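Local coordinates for NanS-p (Escherichia phage vB_EcoP_24B, PDB 6YP6), which probably binds carbohydrate as part of a phage carbohydrate esterase of the NanS-p type, which would act on acetylated sialic acids, at residues A[42-47]-A[206-211]; A[60-65]-A[96-101]; A[143-148]-A[170-175]; A[103-108]-A[163-168]. All coordinates share one frame; numbering follows the deposited sequence.

Contact 1: A[42-47]-A[206-211]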
loop_
_atom_site.group_PDB
_atom_site.type_symbol
_atom_site.label_atom_id
_atom_site.label_comp_id
_atom_site.label_asym_id
_atom_site.label_seq_id
_atom_site.Cartn_x
_atom_site.Cartn_y
_atom_site.Cartn_z
ATOM N N ALA A 42 0.051 15.108 9.066
ATOM C CA ALA A 42 -0.369 14.068 8.136
ATOM C C ALA A 42 -0.562 14.742 6.785
ATOM O O ALA A 42 -0.597 15.965 6.690
ATOM C CB ALA A 42 -1.675 13.418 8.595
ATOM N N VAL A 43 -0.678 13.942 5.735
ATOM C CA VAL A 43 -1.072 14.458 4.427
ATOM C C VAL A 43 -2.435 13.882 4.080
ATOM O O VAL A 43 -2.652 12.669 4.162
ATOM C CB VAL A 43 -0.003 14.243 3.342
ATOM C CG1 VAL A 43 0.147 12.780 2.969
ATOM C CG2 VAL A 43 -0.331 15.091 2.097
ATOM N N LYS A 44 -3.364 14.759 3.754
ATOM C CA LYS A 44 -4.736 14.406 3.432
ATOM C C LYS A 44 -4.873 14.313 1.923
ATOM O O LYS A 44 -4.592 15.278 1.202
ATOM C CB LYS A 44 -5.667 15.475 3.988
ATOM C CG LYS A 44 -7.138 15.296 3.655
ATOM C CD LYS A 44 -7.968 16.379 4.357
ATOM C CE LYS A 44 -9.398 16.458 3.852
ATOM N NZ LYS A 44 -10.145 17.591 4.470
ATOM N N LEU A 45 -5.307 13.151 1.457
ATOM C CA LEU A 45 -5.414 12.845 0.039
ATOM C C LEU A 45 -6.884 12.760 -0.337
ATOM O O LEU A 45 -7.650 11.973 0.234
ATOM C CB LEU A 45 -4.697 11.535 -0.279
ATOM C CG LEU A 45 -3.228 11.493 0.181
ATOM C CD1 LEU A 45 -2.639 10.128 -0.113
ATOM C CD2 LEU A 45 -2.387 12.557 -0.451
ATOM N N THR A 46 -7.265 13.591 -1.297
ATOM C CA THR A 46 -8.619 13.679 -1.800
ATOM C C THR A 46 -8.565 13.889 -3.306
ATOM O O THR A 46 -7.500 14.094 -3.896
ATOM C CB THR A 46 -9.378 14.876 -1.190
ATOM O OG1 THR A 46 -8.701 16.102 -1.511
ATOM C CG2 THR A 46 -9.517 14.730 0.319
ATOM N N LYS A 47 -9.737 13.852 -3.928
ATOM C CA LYS A 47 -9.876 14.219 -5.332
ATOM C C LYS A 47 -11.313 14.669 -5.567
ATOM O O LYS A 47 -12.188 14.495 -4.716
ATOM C CB LYS A 47 -9.443 13.079 -6.271
ATOM C CG LYS A 47 -10.024 11.692 -5.975
ATOM C CD LYS A 47 -11.442 11.539 -6.513
ATOM C CE LYS A 47 -12.022 10.161 -6.201
ATOM N NZ LYS A 47 -11.522 9.101 -7.100
ATOM N N PRO A 206 -11.755 9.932 1.817
ATOM C CA PRO A 206 -10.567 10.746 2.102
ATOM C C PRO A 206 -9.668 9.979 3.064
ATOM O O PRO A 206 -10.150 9.288 3.966
ATOM C CB PRO A 206 -11.147 12.012 2.736
ATOM C CG PRO A 206 -12.556 12.063 2.223
ATOM C CD PRO A 206 -12.996 10.631 2.186
ATOM N N VAL A 207 -8.355 10.088 2.872
ATOM C CA VAL A 207 -7.400 9.367 3.711
ATOM C C VAL A 207 -6.282 10.302 4.142
ATOM O O VAL A 207 -5.808 11.135 3.359
ATOM C CB VAL A 207 -6.869 8.095 3.004
ATOM C CG1 VAL A 207 -6.012 8.414 1.791
ATOM C CG2 VAL A 207 -6.103 7.182 3.978
ATOM N N LEU A 208 -5.859 10.145 5.392
ATOM C CA LEU A 208 -4.698 10.830 5.936
ATOM C C LEU A 208 -3.557 9.827 6.011
ATOM O O LEU A 208 -3.718 8.727 6.551
ATOM C CB LEU A 208 -4.981 11.388 7.330
ATOM C CG LEU A 208 -5.611 12.777 7.381
ATOM C CD1 LEU A 208 -6.946 12.806 6.708
ATOM C CD2 LEU A 208 -5.717 13.225 8.828
ATOM N N ILE A 209 -2.408 10.205 5.476
ATOM C CA ILE A 209 -1.213 9.371 5.502
ATOM C C ILE A 209 -0.197 10.002 6.440
ATOM O O ILE A 209 0.156 11.177 6.289
ATOM C CB ILE A 209 -0.616 9.209 4.091
ATOM C CG1 ILE A 209 -1.625 8.630 3.117
ATOM C CG2 ILE A 209 0.680 8.399 4.158
ATOM C CD1 ILE A 209 -2.024 7.264 3.419
ATOM N N ASP A 210 0.280 9.221 7.399
ATOM C CA ASP A 210 1.372 9.615 8.282
ATOM C C ASP A 210 2.717 9.286 7.639
ATOM O O ASP A 210 3.618 10.129 7.595
ATOM C CB ASP A 210 1.212 8.854 9.606
ATOM C CG ASP A 210 2.011 9.446 10.738
ATOM O OD1 ASP A 210 2.093 10.688 10.827
ATOM O OD2 ASP A 210 2.484 8.674 11.605
ATOM N N SER A 211 2.845 8.058 7.141
ATOM C CA SER A 211 4.075 7.599 6.527
ATOM C C SER A 211 3.781 6.423 5.608
ATOM O O SER A 211 2.787 5.705 5.773
ATOM C CB SER A 211 5.079 7.171 7.598
ATOM O OG SER A 211 4.570 6.085 8.351
#

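Contact 2: A[60-65]-A[96-101]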
loop_
_atom_site.group_PDB
_atom_site.type_symbol
_atom_site.label_atom_id
_atom_site.label_comp_id
_atom_site.label_asym_id
_atom_site.label_seq_id
_atom_site.Cartn_x
_atom_site.Cartn_y
_atom_site.Cartn_z
ATOM N N ALA A 60 11.148 2.512 -6.950
ATOM C CA ALA A 60 11.467 1.535 -5.918
ATOM C C ALA A 60 12.439 0.451 -6.372
ATOM O O ALA A 60 12.882 -0.341 -5.528
ATOM C CB ALA A 60 10.167 0.862 -5.447
ATOM N N GLY A 61 12.753 0.380 -7.664
ATOM C CA GLY A 61 13.520 -0.730 -8.175
ATOM C C GLY A 61 12.729 -2.029 -8.178
ATOM O O GLY A 61 11.515 -2.056 -7.980
ATOM N N ASN A 62 13.458 -3.120 -8.405
ATOM C CA ASN A 62 12.838 -4.432 -8.531
ATOM C C ASN A 62 12.755 -5.198 -7.218
ATOM O O ASN A 62 12.224 -6.313 -7.204
ATOM C CB ASN A 62 13.521 -5.260 -9.633
ATOM C CG ASN A 62 14.955 -5.590 -9.326
ATOM O OD1 ASN A 62 15.364 -5.664 -8.168
ATOM N ND2 ASN A 62 15.737 -5.800 -10.379
ATOM N N GLY A 63 13.230 -4.634 -6.107
ATOM C CA GLY A 63 13.043 -5.274 -4.818
ATOM C C GLY A 63 13.852 -6.524 -4.555
ATOM O O GLY A 63 13.561 -7.247 -3.601
ATOM N N ALA A 64 14.896 -6.787 -5.340
ATOM C CA ALA A 64 15.660 -8.018 -5.146
ATOM C C ALA A 64 16.223 -8.127 -3.731
ATOM O O ALA A 64 16.209 -9.209 -3.137
ATOM C CB ALA A 64 16.774 -8.119 -6.180
ATOM N N ALA A 65 16.736 -7.031 -3.179
ATOM C CA ALA A 65 17.327 -7.095 -1.845
ATOM C C ALA A 65 16.267 -7.339 -0.778
ATOM O O ALA A 65 16.531 -8.018 0.219
ATOM C CB ALA A 65 18.115 -5.826 -1.528
ATOM N N VAL A 96 7.266 -5.506 -10.696
ATOM C CA VAL A 96 8.713 -5.568 -10.842
ATOM C C VAL A 96 9.063 -6.118 -12.219
ATOM O O VAL A 96 8.356 -6.963 -12.780
ATOM C CB VAL A 96 9.391 -6.352 -9.698
ATOM C CG1 VAL A 96 9.176 -5.612 -8.384
ATOM C CG2 VAL A 96 8.886 -7.776 -9.592
ATOM N N SER A 97 10.178 -5.623 -12.769
ATOM C CA SER A 97 10.572 -5.969 -14.130
ATOM C C SER A 97 11.278 -7.316 -14.215
ATOM O O SER A 97 11.420 -7.847 -15.316
ATOM C CB SER A 97 11.488 -4.888 -14.702
ATOM O OG SER A 97 12.626 -4.738 -13.884
ATOM N N SER A 98 11.718 -7.859 -13.084
ATOM C CA SER A 98 12.279 -9.197 -13.022
ATOM C C SER A 98 12.174 -9.670 -11.583
ATOM O O SER A 98 11.994 -8.875 -10.658
ATOM C CB SER A 98 13.743 -9.220 -13.484
ATOM O OG SER A 98 14.588 -8.587 -12.536
ATOM N N LEU A 99 12.264 -10.973 -11.415
ATOM C CA LEU A 99 12.488 -11.607 -10.130
ATOM C C LEU A 99 13.887 -12.211 -10.127
ATOM O O LEU A 99 14.474 -12.441 -11.190
ATOM C CB LEU A 99 11.450 -12.704 -9.879
ATOM C CG LEU A 99 10.026 -12.183 -9.671
ATOM C CD1 LEU A 99 9.032 -13.325 -9.689
ATOM C CD2 LEU A 99 9.919 -11.413 -8.364
ATOM N N PRO A 100 14.461 -12.462 -8.954
ATOM C CA PRO A 100 15.814 -13.029 -8.902
ATOM C C PRO A 100 15.880 -14.383 -9.599
ATOM O O PRO A 100 14.879 -15.083 -9.757
ATOM C CB PRO A 100 16.084 -13.164 -7.400
ATOM C CG PRO A 100 15.163 -12.159 -6.748
ATOM C CD PRO A 100 13.938 -12.134 -7.615
ATOM N N GLN A 101 17.086 -14.755 -10.018
ATOM C CA GLN A 101 17.268 -16.049 -10.665
ATOM C C GLN A 101 16.708 -17.158 -9.780
ATOM O O GLN A 101 16.985 -17.216 -8.581
ATOM C CB GLN A 101 18.751 -16.313 -10.948
ATOM C CG GLN A 101 19.086 -17.770 -11.330
ATOM C CD GLN A 101 18.289 -18.279 -12.521
ATOM O OE1 GLN A 101 17.835 -17.496 -13.357
ATOM N NE2 GLN A 101 18.115 -19.597 -12.602
HETATM O O HOH W 1 13.105 -8.763 -8.165
HETATM O O HOH W 2 14.847 -6.031 -13.153
#

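Contact 3: A[143-148]-A[170-175]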
loop_
_atom_site.group_PDB
_atom_site.type_symbol
_atom_site.label_atom_id
_atom_site.label_comp_id
_atom_site.label_asym_id
_atom_site.label_seq_id
_atom_site.Cartn_x
_atom_site.Cartn_y
_atom_site.Cartn_z
ATOM N N GLY A 143 -6.920 -9.857 5.806
ATOM C CA GLY A 143 -7.231 -9.568 7.189
ATOM C C GLY A 143 -8.145 -8.364 7.257
ATOM O O GLY A 143 -8.576 -7.825 6.243
ATOM N N THR A 144 -8.435 -7.964 8.489
ATOM C CA THR A 144 -9.311 -6.834 8.731
ATOM C C THR A 144 -8.771 -6.023 9.891
ATOM O O THR A 144 -8.171 -6.565 10.819
ATOM C CB THR A 144 -10.749 -7.302 9.015
ATOM O OG1 THR A 144 -11.588 -6.166 9.191
ATOM C CG2 THR A 144 -10.859 -8.158 10.273
ATOM N N PHE A 145 -9.030 -4.719 9.850
ATOM C CA PHE A 145 -8.803 -3.834 10.981
ATOM C C PHE A 145 -9.970 -3.848 11.951
ATOM O O PHE A 145 -9.917 -3.154 12.966
ATOM C CB PHE A 145 -8.580 -2.395 10.500
ATOM C CG PHE A 145 -7.423 -2.240 9.546
ATOM C CD1 PHE A 145 -7.626 -2.337 8.185
ATOM C CD2 PHE A 145 -6.136 -1.978 9.998
ATOM C CE1 PHE A 145 -6.594 -2.196 7.289
ATOM C CE2 PHE A 145 -5.084 -1.840 9.084
ATOM C CZ PHE A 145 -5.326 -1.959 7.738
ATOM N N GLY A 146 -11.008 -4.622 11.663
ATOM C CA GLY A 146 -12.195 -4.637 12.481
ATOM C C GLY A 146 -13.223 -3.629 12.000
ATOM O O GLY A 146 -13.169 -3.121 10.870
ATOM N N ALA A 147 -14.185 -3.347 12.878
ATOM C CA ALA A 147 -15.257 -2.426 12.536
ATOM C C ALA A 147 -14.661 -1.116 12.041
ATOM O O ALA A 147 -13.732 -0.571 12.635
ATOM C CB ALA A 147 -16.128 -2.182 13.761
ATOM N N PHE A 148 -15.221 -0.600 10.954
ATOM C CA PHE A 148 -14.707 0.626 10.370
ATOM C C PHE A 148 -14.760 1.776 11.365
ATOM O O PHE A 148 -15.730 1.938 12.108
ATOM C CB PHE A 148 -15.537 0.997 9.145
ATOM C CG PHE A 148 -15.144 2.299 8.529
ATOM C CD1 PHE A 148 -14.003 2.395 7.759
ATOM C CD2 PHE A 148 -15.900 3.436 8.741
ATOM C CE1 PHE A 148 -13.636 3.593 7.190
ATOM C CE2 PHE A 148 -15.540 4.636 8.169
ATOM C CZ PHE A 148 -14.403 4.722 7.387
ATOM N N VAL A 170 0.793 -7.434 8.803
ATOM C CA VAL A 170 0.829 -6.965 10.182
ATOM C C VAL A 170 -0.199 -5.848 10.278
ATOM O O VAL A 170 -0.054 -4.803 9.627
ATOM C CB VAL A 170 2.223 -6.486 10.608
ATOM C CG1 VAL A 170 2.250 -6.291 12.108
ATOM C CG2 VAL A 170 3.298 -7.474 10.170
ATOM N N ILE A 171 -1.251 -6.072 11.052
ATOM C CA ILE A 171 -2.424 -5.212 11.097
ATOM C C ILE A 171 -2.489 -4.614 12.495
ATOM O O ILE A 171 -2.661 -5.336 13.485
ATOM C CB ILE A 171 -3.695 -5.992 10.731
ATOM C CG1 ILE A 171 -3.604 -6.439 9.262
ATOM C CG2 ILE A 171 -4.938 -5.165 10.976
ATOM C CD1 ILE A 171 -4.662 -7.440 8.835
ATOM N N ASP A 172 -2.310 -3.297 12.589
ATOM C CA ASP A 172 -2.305 -2.617 13.887
ATOM C C ASP A 172 -1.361 -3.312 14.871
ATOM O O ASP A 172 -1.670 -3.490 16.052
ATOM C CB ASP A 172 -3.723 -2.469 14.435
ATOM C CG ASP A 172 -4.532 -1.435 13.671
ATOM O OD1 ASP A 172 -3.925 -0.542 13.062
ATOM O OD2 ASP A 172 -5.771 -1.498 13.701
ATOM N N GLY A 173 -0.184 -3.694 14.374
ATOM C CA GLY A 173 0.866 -4.237 15.214
ATOM C C GLY A 173 0.772 -5.713 15.509
ATOM O O GLY A 173 1.596 -6.224 16.277
ATOM N N GLN A 174 -0.190 -6.419 14.929
ATOM C CA GLN A 174 -0.347 -7.844 15.168
ATOM C C GLN A 174 -0.357 -8.596 13.853
ATOM O O GLN A 174 -1.094 -8.243 12.934
ATOM C CB GLN A 174 -1.642 -8.099 15.928
ATOM C CG GLN A 174 -1.797 -9.484 16.439
ATOM C CD GLN A 174 -2.899 -9.553 17.474
ATOM O OE1 GLN A 174 -2.835 -8.890 18.510
ATOM N NE2 GLN A 174 -3.929 -10.330 17.185
ATOM N N ASP A 175 0.447 -9.646 13.782
ATOM C CA ASP A 175 0.466 -10.462 12.582
ATOM C C ASP A 175 -0.919 -11.030 12.290
ATOM O O ASP A 175 -1.628 -11.509 13.188
ATOM C CB ASP A 175 1.410 -11.656 12.717
ATOM C CG ASP A 175 2.878 -11.294 12.659
ATOM O OD1 ASP A 175 3.224 -10.101 12.442
ATOM O OD2 ASP A 175 3.694 -12.244 12.825
HETATM O O HOH W 3 -7.324 -3.550 14.454
#

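Contact 4: A[103-108]-A[163-168]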
loop_
_atom_site.group_PDB
_atom_site.type_symbol
_atom_site.label_atom_id
_atom_site.label_comp_id
_atom_site.label_asym_id
_atom_site.label_seq_id
_atom_site.Cartn_x
_atom_site.Cartn_y
_atom_site.Cartn_z
ATOM N N VAL A 103 13.652 -17.619 -8.874
ATOM C CA VAL A 103 12.444 -17.208 -8.170
ATOM C C VAL A 103 11.349 -17.014 -9.207
ATOM O O VAL A 103 11.545 -16.323 -10.216
ATOM C CB VAL A 103 12.693 -15.926 -7.359
ATOM C CG1 VAL A 103 11.418 -15.483 -6.679
ATOM C CG2 VAL A 103 13.818 -16.147 -6.351
ATOM N N ALA A 104 10.203 -17.626 -8.967
ATOM C CA ALA A 104 9.079 -17.502 -9.878
ATOM C C ALA A 104 7.800 -17.639 -9.074
ATOM O O ALA A 104 7.704 -18.493 -8.189
ATOM C CB ALA A 104 9.119 -18.571 -10.973
ATOM N N LEU A 105 6.831 -16.791 -9.382
ATOM C CA LEU A 105 5.566 -16.788 -8.670
ATOM C C LEU A 105 4.666 -17.882 -9.219
ATOM O O LEU A 105 4.584 -18.090 -10.433
ATOM C CB LEU A 105 4.891 -15.428 -8.847
ATOM C CG LEU A 105 5.533 -14.294 -8.050
ATOM C CD1 LEU A 105 5.166 -12.938 -8.620
ATOM C CD2 LEU A 105 5.051 -14.366 -6.588
ATOM N N THR A 106 3.996 -18.586 -8.316
ATOM C CA THR A 106 3.030 -19.583 -8.740
ATOM C C THR A 106 1.796 -18.908 -9.330
ATOM O O THR A 106 1.556 -17.711 -9.141
ATOM C CB THR A 106 2.603 -20.469 -7.567
ATOM O OG1 THR A 106 2.005 -19.676 -6.536
ATOM C CG2 THR A 106 3.796 -21.221 -6.994
ATOM N N GLY A 107 1.005 -19.701 -10.048
ATOM C CA GLY A 107 -0.274 -19.259 -10.559
ATOM C C GLY A 107 -0.190 -18.613 -11.930
ATOM O O GLY A 107 0.880 -18.401 -12.504
ATOM N N ASP A 108 -1.373 -18.309 -12.466
ATOM C CA ASP A 108 -1.526 -17.550 -13.691
ATOM C C ASP A 108 -1.948 -16.122 -13.343
ATOM O O ASP A 108 -2.207 -15.779 -12.186
ATOM N N ASN A 163 14.662 -15.236 -0.245
ATOM C CA ASN A 163 13.837 -15.241 -1.453
ATOM C C ASN A 163 12.473 -15.876 -1.234
ATOM O O ASN A 163 11.757 -16.139 -2.210
ATOM C CB ASN A 163 14.538 -15.853 -2.664
ATOM C CG ASN A 163 15.602 -14.942 -3.230
ATOM O OD1 ASN A 163 15.602 -13.727 -2.996
ATOM N ND2 ASN A 163 16.514 -15.521 -3.994
ATOM N N SER A 164 12.058 -16.061 0.012
ATOM C CA SER A 164 10.723 -16.566 0.272
ATOM C C SER A 164 9.674 -15.560 -0.204
ATOM O O SER A 164 9.770 -14.361 0.069
ATOM C CB SER A 164 10.534 -16.820 1.765
ATOM O OG SER A 164 9.186 -17.174 2.040
ATOM N N LEU A 165 8.664 -16.061 -0.884
ATOM C CA LEU A 165 7.519 -15.269 -1.319
ATOM C C LEU A 165 6.370 -15.338 -0.319
ATOM O O LEU A 165 5.271 -14.861 -0.606
ATOM C CB LEU A 165 7.104 -15.719 -2.723
ATOM C CG LEU A 165 8.177 -15.496 -3.801
ATOM C CD1 LEU A 165 7.876 -16.295 -5.055
ATOM C CD2 LEU A 165 8.298 -14.028 -4.147
ATOM N N GLN A 166 6.602 -15.908 0.855
ATOM C CA GLN A 166 5.606 -15.986 1.915
ATOM C C GLN A 166 5.700 -14.745 2.791
ATOM O O GLN A 166 6.683 -14.555 3.519
ATOM C CB GLN A 166 5.836 -17.250 2.733
ATOM C CG GLN A 166 4.896 -17.381 3.901
ATOM C CD GLN A 166 5.067 -18.709 4.555
ATOM O OE1 GLN A 166 6.062 -18.939 5.265
ATOM N NE2 GLN A 166 4.150 -19.621 4.296
ATOM N N VAL A 167 4.646 -13.930 2.751
ATOM C CA VAL A 167 4.573 -12.614 3.377
ATOM C C VAL A 167 3.616 -12.687 4.554
ATOM O O VAL A 167 2.601 -13.384 4.509
ATOM C CB VAL A 167 4.070 -11.586 2.336
ATOM C CG1 VAL A 167 3.851 -10.218 2.937
ATOM C CG2 VAL A 167 5.057 -11.484 1.192
ATOM N N THR A 168 3.942 -11.967 5.623
ATOM C CA THR A 168 3.039 -11.886 6.760
ATOM C C THR A 168 2.466 -10.484 6.844
ATOM O O THR A 168 3.232 -9.516 6.988
ATOM C CB THR A 168 3.739 -12.257 8.069
ATOM O OG1 THR A 168 4.274 -13.576 7.957
ATOM C CG2 THR A 168 2.749 -12.235 9.245
#

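Contact 1: A[42-47]-A[206-211]
Two neighbouring strands of an antiparallel beta sheet meet here, 42-46 and the start of the long strand 207-216, with Val43 facing Ile209 and Leu45 facing Val207 as hydrogen-bonded pairs. Val43 and Ile209 exchange both backbone bonds, Val43 N to Ile209 O at 2.9 Å and Ile209 N to Val43 O at 2.8 Å. Two residues along, Leu45 N donates to Val207 O at 2.8 Å, nearly head-on to the carbonyl, while the return bond from Val207 N to Leu45 O is weak at 3.3 Å. Lys44 and Leu208 form the non-hydrogen-bonded pair between them.

The side chains sort onto two faces. On one, Val43 and Ile209 run alongside each other in one direction, and Val43 CG1 rests 3.8 Å from Ile209 CB. Leu45 slants across Ile209: with CG turned beside its own backbone N (chi1 -54°), its CD1 reaches Ile209 CG1 at 3.7 Å. Trp54 packs on Leu45 and Val207. On the other face Leu208 spreads its two methyls, CD1 against Lys44 CG at 3.9 Å and CD2 against Ala42 CB at 4.1 Å, while the extended lysine chain carries its amine away.

Strand 28-33 pairs with the far edge of 42-46, and just beyond Ile209 a classic beta bulge sets Asp210 and Ser211 both opposite Arg76. This is the regular pairing of an antiparallel sheet with a largely apolar, buried face.

Contact 2: A[60-65]-A[96-101]
Asn62 and Ser98 face each other through water rather than by a direct bond. Water 1 donates to both backbone carbonyls, 2.8 Å to Asn62 O and 2.7 Å to Ser98 O. Water 2 accepts from Asn62 ND2 at 2.9 Å and donates to Ser97 OG, and it also bonds Ser98 OG at 2.6 Å. Ser97 OG has a second partner in Asp192, so the bridging water is tied into a wider polar network.

The amide of Asn62 is held at its other end by an Asx turn: OD1 accepts from Ala64 N at 3.1 Å, two residues on, as the chain passes through Gly63, the N-cap of helix 64-69. With CG set between the backbone N and the carbonyl carbon (chi1 65°), the amide folds back over its own backbone, bringing OD1 to the Ala64 N-H while ND2 is left for water 2.

Van der Waals contact accounts for the rest. Val96 turns its CG1 methyl to the backbone of Asn62, 3.3 Å from Asn62 O, the same oxygen that water 1 bonds. Further along, Ala64 CB meets Pro100 CG loosely at 4.4 Å, and Pro100 also packs on Leu67 of the helix.

Contact 3: A[143-148]-A[170-175]
Ile171 reaches across to 143-145 with both its methyls. CG2 lies 3.5 Å from Phe145 CD2, approaching the ring obliquely, and 3.5 Å from Thr144 O. CD1 lies close on the bare backbone of Gly143, 3.7 Å from Gly143 CA. The torsion about CA-CB of Ile171 (chi1 -65°) sends CG1, which carries CD1, beside the backbone N and CG2 anti to it, setting the two methyls on successive residues of 143-145.

Asp172 meets the same ring from its edge: OD2 lies near the ring plane, 3.8 Å from Phe145 CD2, with carboxylate and ring planes 58° apart. Water 3 closes the polar side by donating to Asp172 OD2 at 2.7 Å and to Phe145 O at 3.0 Å. His153 ND1 hydrogen-bonds the same carboxylate oxygen and Thr154 N the other, which fixes the rotation of the carboxylate.

Further out, a type I' turn from Ile171 to Gln174 presents Ile171 and Asp172, closed by the Gln174 N to Ile171 O bond of 3.1 Å. On the other side an ST turn, Gly146 N to Thr144 OG1, shapes the chain where it turns a corner, and Thr144 OG1 also hydrogen-bonds Leu126 O of strand 125-130.

Phe77 meets the Phe145 ring edge-to-face, and Leu155 of strand 152-159 touches both Phe145 and Ile171. The hairpin of strands 166-171 and 174-180 thus packs against an outermost strand of the other sheet.

Contact 4: A[103-108]-A[163-168]
Val103 opens the contact by straddling two residues of 163-168. Its CG2 methyl lies against the side-chain amide of Asn163, 3.6 Å from Asn163 ND2 and 3.8 Å from Asn163 CB, the two side chains slanting past one another. CG1, anti to the backbone N (chi1 178°), is turned the other way and touches Leu165 CD1 at 4.0 Å. Ala104 sends its methyl away and takes part through its backbone alone, with Ala104 O 3.8 Å from Leu165 CD1.

Leu105 then brings its CD2 methyl to the same leucine, 3.7 Å from Leu165 CD1 and 4.1 Å from Leu165 CD2, the two side chains crossing at about a right angle. Leu165 CD1 is therefore touched by three consecutive residues of the loop. Beyond Leu105 the loop departs, and Thr106 pairs through its backbone with Gln183.

Opposite, Leu165 is flanked by an ST turn, Gln166 N to Ser164 OG at 3.1 Å, in the chain that runs on into strand 166-171. Leu67 of helix 64-69 covers Leu165, while Leu181 and Leu99 lie against Leu105, so the leucines form a small apolar cluster between the helix and the long loop that joins strands 88-95 and 113-121.

No hydrogen bond passes between the two segments; the loop makes a polar tie elsewhere, to Gln183. The contact depends on the shape and burial of apolar groups rather than on directed bonds.

Contact 1 joins segments 159 residues apart and encloses the other three along the chain. Contact 2 closes before contacts 3 and 4 open, and these two interleave. Contacts 1, 3 and 4 all reach the eight-stranded antiparallel sheet, and contacts 3 and 4 share strand 166-171. Contact 3 also brings an outer strand of the seven-stranded sheet, 140-147, against a hairpin of the eight-stranded one, so the two sheets pack together there. Contacts 2 and 4, centres about 12 Å apart, touch through Leu99 and Leu105 and together secure the loop between strands 88-95 and 113-121. Both lie across the chain's centre from contact 1, whose centre is about 28 Å from that of contact 2.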